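Possible TctC subunit of the Tripartite Tricarboxylate Transport(TTT) Family (Rhodopseudomonas palustris, PDB 6HKE) is a periplasmic binding protein that captures malate and probably hands it to a tripartite tricarboxylate transporter for high-affinity C4-dicarboxylate uptake. Local coordinates at residues Ala95-Pro98 / Asp99-Phe102; Glu128-Ser131 / Tyr132-His136; Ser154-Leu157 / Leu158-Leu162. The protein carries 2 engineered substitutions. All coordinates share one frame; numbering follows the deposited sequence.

Contact 1 of 3, residues Ala95-Pro98 / Asp99-Phe102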
ATOM      1  N   ALA A  95      -7.306  -4.139  16.330  1.00 32.01           N
ATOM      2  CA  ALA A  95      -6.878  -3.709  17.685  1.00 30.30           C
ATOM      3  C   ALA A  95      -6.905  -2.181  17.819  1.00 29.27           C
ATOM      4  O   ALA A  95      -6.778  -1.707  18.933  1.00 33.54           O
ATOM      5  CB  ALA A  95      -5.509  -4.264  18.007  1.00 30.44           C
ATOM      6  N   TYR A  96      -7.099  -1.436  16.736  1.00 26.99           N
ATOM      7  CA  TYR A  96      -7.058   0.047  16.738  1.00 24.95           C
ATOM      8  C   TYR A  96      -8.126   0.555  15.783  1.00 24.46           C
ATOM      9  O   TYR A  96      -8.635  -0.230  14.972  1.00 25.79           O
ATOM     10  CB  TYR A  96      -5.671   0.553  16.328  1.00 24.27           C
ATOM     11  CG  TYR A  96      -5.200   0.028  14.997  1.00 24.08           C
ATOM     12  CD1 TYR A  96      -5.630   0.593  13.807  1.00 24.99           C
ATOM     13  CD2 TYR A  96      -4.341  -1.052  14.922  1.00 23.66           C
ATOM     14  CE1 TYR A  96      -5.212   0.111  12.578  1.00 24.92           C
ATOM     15  CE2 TYR A  96      -3.930  -1.559  13.703  1.00 23.33           C
ATOM     16  CZ  TYR A  96      -4.351  -0.969  12.524  1.00 24.01           C
ATOM     17  OH  TYR A  96      -3.938  -1.475  11.324  1.00 22.34           O
ATOM     18  N   ARG A  97      -8.462   1.828  15.926  1.00 23.90           N
ATOM     19  CA  ARG A  97      -9.294   2.609  14.983  1.00 25.94           C
ATOM     20  C   ARG A  97      -8.311   3.447  14.165  1.00 26.92           C
ATOM     21  O   ARG A  97      -7.531   4.216  14.717  1.00 27.47           O
ATOM     22  CB  ARG A  97     -10.306   3.423  15.797  1.00 26.20           C
ATOM     23  CG  ARG A  97     -11.013   2.607  16.883  1.00 26.66           C
ATOM     24  CD  ARG A  97     -11.673   3.430  17.972  1.00 26.90           C
ATOM     25  NE  ARG A  97     -10.678   4.162  18.738  1.00 27.43           N
ATOM     26  CZ  ARG A  97     -10.937   5.169  19.568  1.00 29.96           C
ATOM     27  NH1 ARG A  97     -12.183   5.584  19.757  1.00 29.85           N
ATOM     28  NH2 ARG A  97      -9.942   5.766  20.211  1.00 28.91           N
ATOM     29  N   PRO A  98      -8.221   3.286  12.834  1.00 25.65           N
ATOM     30  CA  PRO A  98      -7.239   4.056  12.075  1.00 26.60           C
ATOM     31  C   PRO A  98      -7.503   5.566  12.102  1.00 27.62           C
ATOM     32  O   PRO A  98      -6.547   6.289  11.936  1.00 29.84           O
ATOM     33  CB  PRO A  98      -7.349   3.517  10.650  1.00 25.32           C
ATOM     34  CG  PRO A  98      -8.026   2.178  10.808  1.00 25.59           C
ATOM     35  CD  PRO A  98      -8.946   2.314  12.008  1.00 25.72           C
ATOM     36  N   ASP A  99      -8.754   5.999  12.310  1.00 28.33           N
ATOM     37  CA  ASP A  99      -9.106   7.445  12.421  1.00 29.50           C
ATOM     38  C   ASP A  99      -8.720   7.979  13.801  1.00 29.44           C
ATOM     39  O   ASP A  99      -8.163   9.071  13.844  1.00 33.42           O
ATOM     40  CB  ASP A  99     -10.569   7.778  12.092  1.00 29.90           C
ATOM     41  CG  ASP A  99     -11.637   6.819  12.597  1.00 31.26           C
ATOM     42  OD1 ASP A  99     -11.285   5.725  13.083  1.00 29.40           O
ATOM     43  OD2 ASP A  99     -12.827   7.170  12.451  1.00 33.75           O
ATOM     44  N   LYS A 100      -8.971   7.239  14.877  1.00 28.95           N
ATOM     45  CA  LYS A 100      -9.013   7.815  16.241  1.00 28.25           C
ATOM     46  C   LYS A 100      -7.821   7.390  17.102  1.00 26.60           C
ATOM     47  O   LYS A 100      -7.591   8.043  18.132  1.00 25.98           O
ATOM     48  CB  LYS A 100     -10.335   7.427  16.895  1.00 32.68           C
ATOM     49  CG  LYS A 100     -11.544   8.144  16.310  1.00 35.12           C
ATOM     50  CD  LYS A 100     -12.860   7.632  16.864  1.00 38.16           C
ATOM     51  CE  LYS A 100     -14.012   8.572  16.593  1.00 40.36           C
ATOM     52  NZ  LYS A 100     -14.445   8.493  15.180  1.00 43.33           N
ATOM     53  N   ASP A 101      -7.059   6.367  16.721  1.00 27.20           N
ATOM     54  CA  ASP A 101      -5.913   5.898  17.550  1.00 25.76           C
ATOM     55  C   ASP A 101      -4.595   6.442  16.975  1.00 24.80           C
ATOM     56  O   ASP A 101      -3.528   6.001  17.441  1.00 24.23           O
ATOM     57  CB  ASP A 101      -5.989   4.382  17.722  1.00 25.68           C
ATOM     58  CG  ASP A 101      -7.089   3.979  18.684  1.00 26.14           C
ATOM     59  OD1 ASP A 101      -7.223   4.660  19.720  1.00 30.47           O
ATOM     60  OD2 ASP A 101      -7.808   3.008  18.395  1.00 25.94           O
ATOM     61  N   PHE A 102      -4.673   7.397  16.039  1.00 23.85           N
ATOM     62  CA  PHE A 102      -3.512   7.981  15.321  1.00 23.17           C
ATOM     63  C   PHE A 102      -3.740   9.462  15.057  1.00 25.03           C
ATOM     64  O   PHE A 102      -4.891   9.900  14.820  1.00 25.02           O
ATOM     65  CB  PHE A 102      -3.233   7.265  13.997  1.00 21.84           C
ATOM     66  CG  PHE A 102      -2.927   5.809  14.206  1.00 21.32           C
ATOM     67  CD1 PHE A 102      -1.670   5.402  14.609  1.00 20.61           C
ATOM     68  CD2 PHE A 102      -3.932   4.863  14.121  1.00 20.99           C
ATOM     69  CE1 PHE A 102      -1.406   4.062  14.864  1.00 20.95           C
ATOM     70  CE2 PHE A 102      -3.664   3.527  14.369  1.00 21.39           C
ATOM     71  CZ  PHE A 102      -2.396   3.123  14.721  1.00 20.39           C
TER
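Arg97 and Asp101 carry the polar half of this tight turn. The guanidinium meets the carboxylate side-on with two nitrogens: Arg97 NE gives its hydrogen to Asp101 OD2 at 3.1 Å, and Arg97 NH2 donates to Asp101 OD1 at 3.0 Å. Both oxygens lie almost in the guanidinium plane, yet both nitrogens approach from above the carboxylate, since the two planes are turned 46° apart. Asp101 OD2 takes a second bond from the backbone, with Arg97 N at 2.8 Å on its anti side and nearly straight. Three N-H groups of one residue therefore fix the rotation of this carboxylate. The arginine chain bends at chi3 (-65°), which turns its end back over the following residues.

Backbone bonds close the loop in the return direction. Asp101 N reaches Arg97 O at 3.0 Å, a bond that closes a five-residue alpha-turn, Arg97 to Asp101, and Lys100 N makes a weak one to the same oxygen. With the side-chain carboxylate bonded back to Arg97 N, the turn is tied at both polar groups of that residue just as the chain leaves the loop after helix 82-90 and enters strand 102-118.

Packing comes from two directions. Lys100 CB sits over the centre of one guanidinium face, 3.6 Å from Arg97 CZ, while the ammonium leads away to a salt bridge with Asp99 OD2 whose hydrogen bond is long and weak. On the buried, apolar side, Phe102 turns its ring edge to the face of Tyr96 in an offset edge-to-face pair, planes at 85°, with Phe102 CE2 3.6 Å from Tyr96 CD1. Tyr96 and Phe102 also pack on Ala63 of helix 61-67, and the hydroxyl of Tyr96 is hydrogen-bonded to the carbonyl of Thr83.

Contact 2 of 3, residues Glu128-Ser131 / Tyr132-His136. Engineered in segment 132-136: Glu134 (natural residue Lys).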
ATOM      1  N   GLU A 128     -10.650 -14.453 -20.214  1.00 37.43           N
ATOM      2  CA  GLU A 128     -10.071 -15.807 -19.997  1.00 42.12           C
ATOM      3  C   GLU A 128      -9.703 -15.981 -18.520  1.00 40.55           C
ATOM      4  O   GLU A 128      -9.836 -17.101 -18.000  1.00 42.35           O
ATOM      5  CB  GLU A 128      -8.813 -16.015 -20.845  1.00 42.82           C
ATOM      6  CG  GLU A 128      -9.067 -16.084 -22.343  1.00 44.39           C
ATOM      7  CD  GLU A 128      -7.798 -16.244 -23.171  1.00 47.63           C
ATOM      8  OE1 GLU A 128      -6.696 -16.268 -22.570  1.00 45.61           O
ATOM      9  OE2 GLU A 128      -7.908 -16.333 -24.421  1.00 53.63           O
ATOM     10  N   PHE A 129      -9.220 -14.916 -17.880  1.00 37.63           N
ATOM     11  CA  PHE A 129      -8.722 -14.958 -16.485  1.00 33.98           C
ATOM     12  C   PHE A 129      -9.854 -15.381 -15.538  1.00 33.96           C
ATOM     13  O   PHE A 129      -9.608 -16.251 -14.691  1.00 29.13           O
ATOM     14  CB  PHE A 129      -8.104 -13.620 -16.093  1.00 30.74           C
ATOM     15  CG  PHE A 129      -7.661 -13.578 -14.659  1.00 30.53           C
ATOM     16  CD1 PHE A 129      -8.583 -13.403 -13.641  1.00 28.70           C
ATOM     17  CD2 PHE A 129      -6.328 -13.758 -14.324  1.00 30.92           C
ATOM     18  CE1 PHE A 129      -8.175 -13.384 -12.321  1.00 29.14           C
ATOM     19  CE2 PHE A 129      -5.923 -13.728 -12.999  1.00 30.49           C
ATOM     20  CZ  PHE A 129      -6.847 -13.548 -12.003  1.00 29.22           C
ATOM     21  N   ALA A 130     -11.034 -14.774 -15.675  1.00 35.39           N
ATOM     22  CA  ALA A 130     -12.243 -15.070 -14.870  1.00 40.09           C
ATOM     23  C   ALA A 130     -12.664 -16.536 -15.073  1.00 43.16           C
ATOM     24  O   ALA A 130     -12.969 -17.207 -14.070  1.00 44.90           O
ATOM     25  CB  ALA A 130     -13.352 -14.115 -15.235  1.00 38.32           C
ATOM     26  N   SER A 131     -12.667 -17.018 -16.320  1.00 43.88           N
ATOM     27  CA  SER A 131     -13.107 -18.389 -16.705  1.00 45.03           C
ATOM     28  C   SER A 131     -12.181 -19.428 -16.077  1.00 43.09           C
ATOM     29  O   SER A 131     -12.670 -20.460 -15.615  1.00 50.55           O
ATOM     30  CB  SER A 131     -13.148 -18.542 -18.203  1.00 44.69           C
ATOM     31  OG  SER A 131     -13.949 -17.516 -18.776  1.00 49.34           O
ATOM     32  N   TYR A 132     -10.885 -19.144 -16.063  1.00 43.18           N
ATOM     33  CA  TYR A 132      -9.820 -20.090 -15.651  1.00 42.69           C
ATOM     34  C   TYR A 132      -9.737 -20.180 -14.128  1.00 43.31           C
ATOM     35  O   TYR A 132      -9.387 -21.266 -13.604  1.00 39.59           O
ATOM     36  CB  TYR A 132      -8.480 -19.633 -16.216  1.00 40.12           C
ATOM     37  CG  TYR A 132      -7.318 -20.542 -15.927  1.00 40.64           C
ATOM     38  CD1 TYR A 132      -6.545 -20.381 -14.788  1.00 40.81           C
ATOM     39  CD2 TYR A 132      -6.955 -21.529 -16.824  1.00 40.44           C
ATOM     40  CE1 TYR A 132      -5.441 -21.182 -14.542  1.00 41.19           C
ATOM     41  CE2 TYR A 132      -5.845 -22.327 -16.600  1.00 41.93           C
ATOM     42  CZ  TYR A 132      -5.096 -22.160 -15.454  1.00 41.12           C
ATOM     43  OH  TYR A 132      -4.023 -22.963 -15.242  1.00 44.28           O
ATOM     44  N   VAL A 133      -9.994 -19.071 -13.431  1.00 44.16           N
ATOM     45  CA  VAL A 133     -10.011 -19.084 -11.940  1.00 46.78           C
ATOM     46  C   VAL A 133     -11.330 -19.746 -11.512  1.00 47.61           C
ATOM     47  O   VAL A 133     -11.267 -20.628 -10.647  1.00 52.81           O
ATOM     48  CB  VAL A 133      -9.773 -17.692 -11.317  1.00 44.63           C
ATOM     49  CG1 VAL A 133      -9.807 -17.735  -9.799  1.00 44.61           C
ATOM     50  CG2 VAL A 133      -8.460 -17.082 -11.782  1.00 41.27           C
ATOM     51  N   GLU A 134     -12.447 -19.412 -12.173  1.00 49.37           N
ATOM     52  CA  GLU A 134     -13.780 -20.044 -11.961  1.00 51.26           C
ATOM     53  C   GLU A 134     -13.677 -21.574 -12.074  1.00 52.41           C
ATOM     54  O   GLU A 134     -14.457 -22.243 -11.389  1.00 58.30           O
ATOM     55  CB  GLU A 134     -14.821 -19.487 -12.941  1.00 54.51           C
ATOM     56  CG  GLU A 134     -15.409 -18.152 -12.497  1.00 60.83           C
ATOM     57  CD  GLU A 134     -16.307 -17.412 -13.485  1.00 63.24           C
ATOM     58  OE1 GLU A 134     -17.013 -18.082 -14.266  1.00 58.87           O
ATOM     59  OE2 GLU A 134     -16.308 -16.153 -13.459  1.00 64.88           O
ATOM     60  N   SER A 135     -12.735 -22.105 -12.865  1.00 52.75           N
ATOM     61  CA  SER A 135     -12.644 -23.536 -13.262  1.00 51.72           C
ATOM     62  C   SER A 135     -11.589 -24.298 -12.454  1.00 53.78           C
ATOM     63  O   SER A 135     -11.723 -25.529 -12.324  1.00 59.38           O
ATOM     64  CB  SER A 135     -12.350 -23.645 -14.736  1.00 52.50           C
ATOM     65  OG  SER A 135     -13.442 -23.154 -15.497  1.00 51.93           O
ATOM     66  N   HIS A 136     -10.533 -23.629 -12.001  1.00 50.97           N
ATOM     67  CA  HIS A 136      -9.385 -24.279 -11.321  1.00 52.28           C
ATOM     68  C   HIS A 136      -9.351 -23.809  -9.869  1.00 50.43           C
ATOM     69  O   HIS A 136      -8.347 -24.084  -9.200  1.00 47.13           O
ATOM     70  CB  HIS A 136      -8.064 -23.953 -12.030  1.00 59.01           C
ATOM     71  CG  HIS A 136      -8.038 -24.305 -13.479  1.00 66.94           C
ATOM     72  ND1 HIS A 136      -6.870 -24.667 -14.122  1.00 69.36           N
ATOM     73  CD2 HIS A 136      -9.017 -24.343 -14.413  1.00 69.65           C
ATOM     74  CE1 HIS A 136      -7.134 -24.920 -15.389  1.00 73.12           C
ATOM     75  NE2 HIS A 136      -8.449 -24.730 -15.592  1.00 72.44           N
TER
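Val133 lays its CG2 methyl over one face of the Phe129 ring, one helical turn further on. The methyl stands 4.0 Å from the ring centroid in a CH-pi contact and is shifted toward the rim, with Phe129 CE1 the nearest ring atom. The two side chains run side by side: Phe129 holds CG anti to its own nitrogen (chi1 176°), which swings the ring along the helix under the valine. One turn back from Ser135, the carbonyl of Ser131 accepts the serine hydroxyl, Ser135 OG to Ser131 O at 2.8 Å. The engineered Glu134 (lysine in nature) lies with CB and CG on the Ala130 carbonyl, Glu134 CG to Ala130 O 3.1 Å, and its OE2 reaches the Ala130 methyl.

Behind these side chains runs the i to i+4 ladder of helix 126-136, with Tyr132 N bonded to Glu128 O at 3.0 Å, and Val133 and Glu134 bonded likewise to Phe129 and Ala130. Further out, Tyr132 makes an edge-to-face pair with Phe121, and Glu128 OE1 accepts from the backbone N of Lys124, just before the helix.

Phe129 and Val133 form a buried apolar patch, the ring against Tyr188 (edge-to-face) and Tyr208 of the strands and the valine on Leu140. On an exposed flank, Ser131 OG and Ser135 OG are both satisfied by carbonyls one turn back, those of Ser127 and Ser131.

Contact 3 of 3, residues Ser154-Leu157 / Leu158-Leu162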
ATOM      1  N   SER A 154      -7.371  -5.586  -2.183  1.00 22.75           N
ATOM      2  CA  SER A 154      -7.489  -5.588  -3.664  1.00 23.38           C
ATOM      3  C   SER A 154      -7.917  -6.968  -4.224  1.00 26.35           C
ATOM      4  O   SER A 154      -8.773  -6.984  -5.117  1.00 27.31           O
ATOM      5  CB  SER A 154      -6.217  -5.109  -4.278  1.00 23.07           C
ATOM      6  OG  SER A 154      -5.945  -3.792  -3.849  1.00 22.91           O
ATOM      7  N   CYS A 155      -7.361  -8.092  -3.743  1.00 27.38           N
ATOM      8  CA  CYS A 155      -7.664  -9.450  -4.272  1.00 29.40           C
ATOM      9  C   CYS A 155      -9.060  -9.873  -3.799  1.00 28.38           C
ATOM     10  O   CYS A 155      -9.797 -10.502  -4.579  1.00 28.99           O
ATOM     11  CB  CYS A 155      -6.568 -10.462  -3.942  1.00 31.77           C
ATOM     12  SG  CYS A 155      -6.731 -11.343  -2.359  1.00 38.75           S
ATOM     13  N   LEU A 156      -9.452  -9.489  -2.592  1.00 28.92           N
ATOM     14  CA  LEU A 156     -10.829  -9.752  -2.107  1.00 28.57           C
ATOM     15  C   LEU A 156     -11.832  -8.973  -2.979  1.00 28.84           C
ATOM     16  O   LEU A 156     -12.908  -9.530  -3.299  1.00 28.50           O
ATOM     17  CB  LEU A 156     -10.908  -9.377  -0.626  1.00 28.45           C
ATOM     18  CG  LEU A 156     -12.262  -9.626   0.029  1.00 30.87           C
ATOM     19  CD1 LEU A 156     -12.096 -10.025   1.486  1.00 31.53           C
ATOM     20  CD2 LEU A 156     -13.154  -8.397  -0.095  1.00 31.01           C
ATOM     21  N   LEU A 157     -11.501  -7.741  -3.378  1.00 27.20           N
ATOM     22  CA  LEU A 157     -12.404  -6.931  -4.220  1.00 26.67           C
ATOM     23  C   LEU A 157     -12.542  -7.607  -5.584  1.00 28.24           C
ATOM     24  O   LEU A 157     -13.689  -7.813  -6.036  1.00 27.67           O
ATOM     25  CB  LEU A 157     -11.864  -5.514  -4.386  1.00 26.23           C
ATOM     26  CG  LEU A 157     -12.727  -4.639  -5.294  1.00 25.77           C
ATOM     27  CD1 LEU A 157     -14.187  -4.663  -4.850  1.00 24.94           C
ATOM     28  CD2 LEU A 157     -12.208  -3.217  -5.329  1.00 26.63           C
ATOM     29  N   LEU A 158     -11.405  -7.923  -6.212  1.00 27.60           N
ATOM     30  CA  LEU A 158     -11.350  -8.611  -7.526  1.00 29.13           C
ATOM     31  C   LEU A 158     -12.104  -9.950  -7.449  1.00 28.17           C
ATOM     32  O   LEU A 158     -13.012 -10.160  -8.268  1.00 27.89           O
ATOM     33  CB  LEU A 158      -9.879  -8.780  -7.912  1.00 30.04           C
ATOM     34  CG  LEU A 158      -9.609  -9.549  -9.200  1.00 29.51           C
ATOM     35  CD1 LEU A 158      -9.999  -8.742 -10.423  1.00 29.39           C
ATOM     36  CD2 LEU A 158      -8.145  -9.929  -9.264  1.00 31.80           C
ATOM     37  N   ASN A 159     -11.773 -10.815  -6.492  1.00 30.03           N
ATOM     38  CA  ASN A 159     -12.384 -12.165  -6.372  1.00 32.54           C
ATOM     39  C   ASN A 159     -13.902 -12.058  -6.149  1.00 34.60           C
ATOM     40  O   ASN A 159     -14.627 -12.888  -6.728  1.00 34.71           O
ATOM     41  CB  ASN A 159     -11.697 -12.996  -5.292  1.00 32.59           C
ATOM     42  CG  ASN A 159     -10.289 -13.369  -5.683  1.00 33.43           C
ATOM     43  OD1 ASN A 159      -9.854 -13.138  -6.813  1.00 37.09           O
ATOM     44  ND2 ASN A 159      -9.564 -13.935  -4.745  1.00 35.06           N
ATOM     45  N   ARG A 160     -14.381 -11.076  -5.380  1.00 37.94           N
ATOM     46  CA  ARG A 160     -15.840 -10.846  -5.150  1.00 40.40           C
ATOM     47  C   ARG A 160     -16.523 -10.315  -6.413  1.00 39.92           C
ATOM     48  O   ARG A 160     -17.699 -10.651  -6.624  1.00 40.29           O
ATOM     49  CB  ARG A 160     -16.095  -9.854  -4.018  1.00 44.18           C
ATOM     50  CG  ARG A 160     -16.171 -10.547  -2.671  1.00 48.60           C
ATOM     51  CD  ARG A 160     -16.302  -9.575  -1.525  1.00 52.86           C
ATOM     52  NE  ARG A 160     -15.959 -10.269  -0.290  1.00 56.23           N
ATOM     53  CZ  ARG A 160     -16.700 -10.303   0.807  1.00 55.36           C
ATOM     54  NH1 ARG A 160     -17.856  -9.659   0.869  1.00 55.70           N
ATOM     55  NH2 ARG A 160     -16.255 -10.968   1.857  1.00 53.70           N
ATOM     56  N   LEU A 161     -15.832  -9.481  -7.187  1.00 37.57           N
ATOM     57  CA  LEU A 161     -16.341  -8.969  -8.475  1.00 36.35           C
ATOM     58  C   LEU A 161     -16.489 -10.143  -9.446  1.00 37.36           C
ATOM     59  O   LEU A 161     -17.538 -10.211 -10.110  1.00 41.53           O
ATOM     60  CB  LEU A 161     -15.388  -7.886  -8.995  1.00 36.04           C
ATOM     61  CG  LEU A 161     -15.539  -6.529  -8.313  1.00 33.94           C
ATOM     62  CD1 LEU A 161     -14.470  -5.557  -8.776  1.00 33.64           C
ATOM     63  CD2 LEU A 161     -16.929  -5.958  -8.554  1.00 34.51           C
ATOM     64  N   LEU A 162     -15.502 -11.044  -9.489  1.00 36.27           N
ATOM     65  CA  LEU A 162     -15.466 -12.195 -10.431  1.00 37.04           C
ATOM     66  C   LEU A 162     -16.175 -13.411  -9.824  1.00 38.89           C
ATOM     67  O   LEU A 162     -16.303 -14.415 -10.526  1.00 42.55           O
ATOM     68  CB  LEU A 162     -14.011 -12.550 -10.750  1.00 36.12           C
ATOM     69  CG  LEU A 162     -13.198 -11.520 -11.527  1.00 33.30           C
ATOM     70  CD1 LEU A 162     -11.797 -12.049 -11.746  1.00 33.98           C
ATOM     71  CD2 LEU A 162     -13.837 -11.182 -12.858  1.00 34.62           C
TER
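Helix 150-162 is the connecting helix of the beta-alpha-beta unit built with strands 141-144 and 167-170, and its first turn contributes Val150 and Ser151 to malate binding. Further along, Leu157 and Leu161 meet across one turn, their side chains crossing at a slant with Leu157 CG 4.0 Å from Leu161 CD1. On another flank Leu156 and Arg160 lie alongside each other, and Leu156 CD2 comes within 3.4 Å of Arg160 NE. The arginine chain is extended from CG to NE, so that Leu156 CD2 lies against its CD and NE, oblique to the guanidinium.

Four i to i+4 bonds support these pairs, among them Asn159 N to Cys155 O at 2.8 Å.

Leu157 also rests on Trp301 and Val304 of helix 287-305. Cutting it back to an alanine is likely to leave a gap against that helix and to deprive Leu161 CD1 of this apolar contact. Leu157 thus faces helix 287-305 and Leu158 faces strands 188-192 and 102-118, while the charged end of Arg160 stays on the exposed side and the carbonyl oxygen OD1 of the buried Asn159 is hydrogen-bonded to the hydroxyl of Tyr188.

From the N terminus the chain first makes contact 1, a turn between helix 82-90 and strand 102-118. That long strand leads on toward helix 126-136, which holds contact 2, and strand 141-144 then runs into helix 150-162 with contact 3. Contact 1 closes a short turn; contacts 2 and 3 lie within single helices and close no loop. They follow in series, none enclosing or crossing another. Contact 1 stands apart, its centre about 38 Å from that of contact 2 and about 26 Å from that of contact 3. Contacts 2 and 3 touch: Leu162 of helix 150-162 packs against Phe129 and Ala130, and both helices meet strand 188-192 at Tyr188.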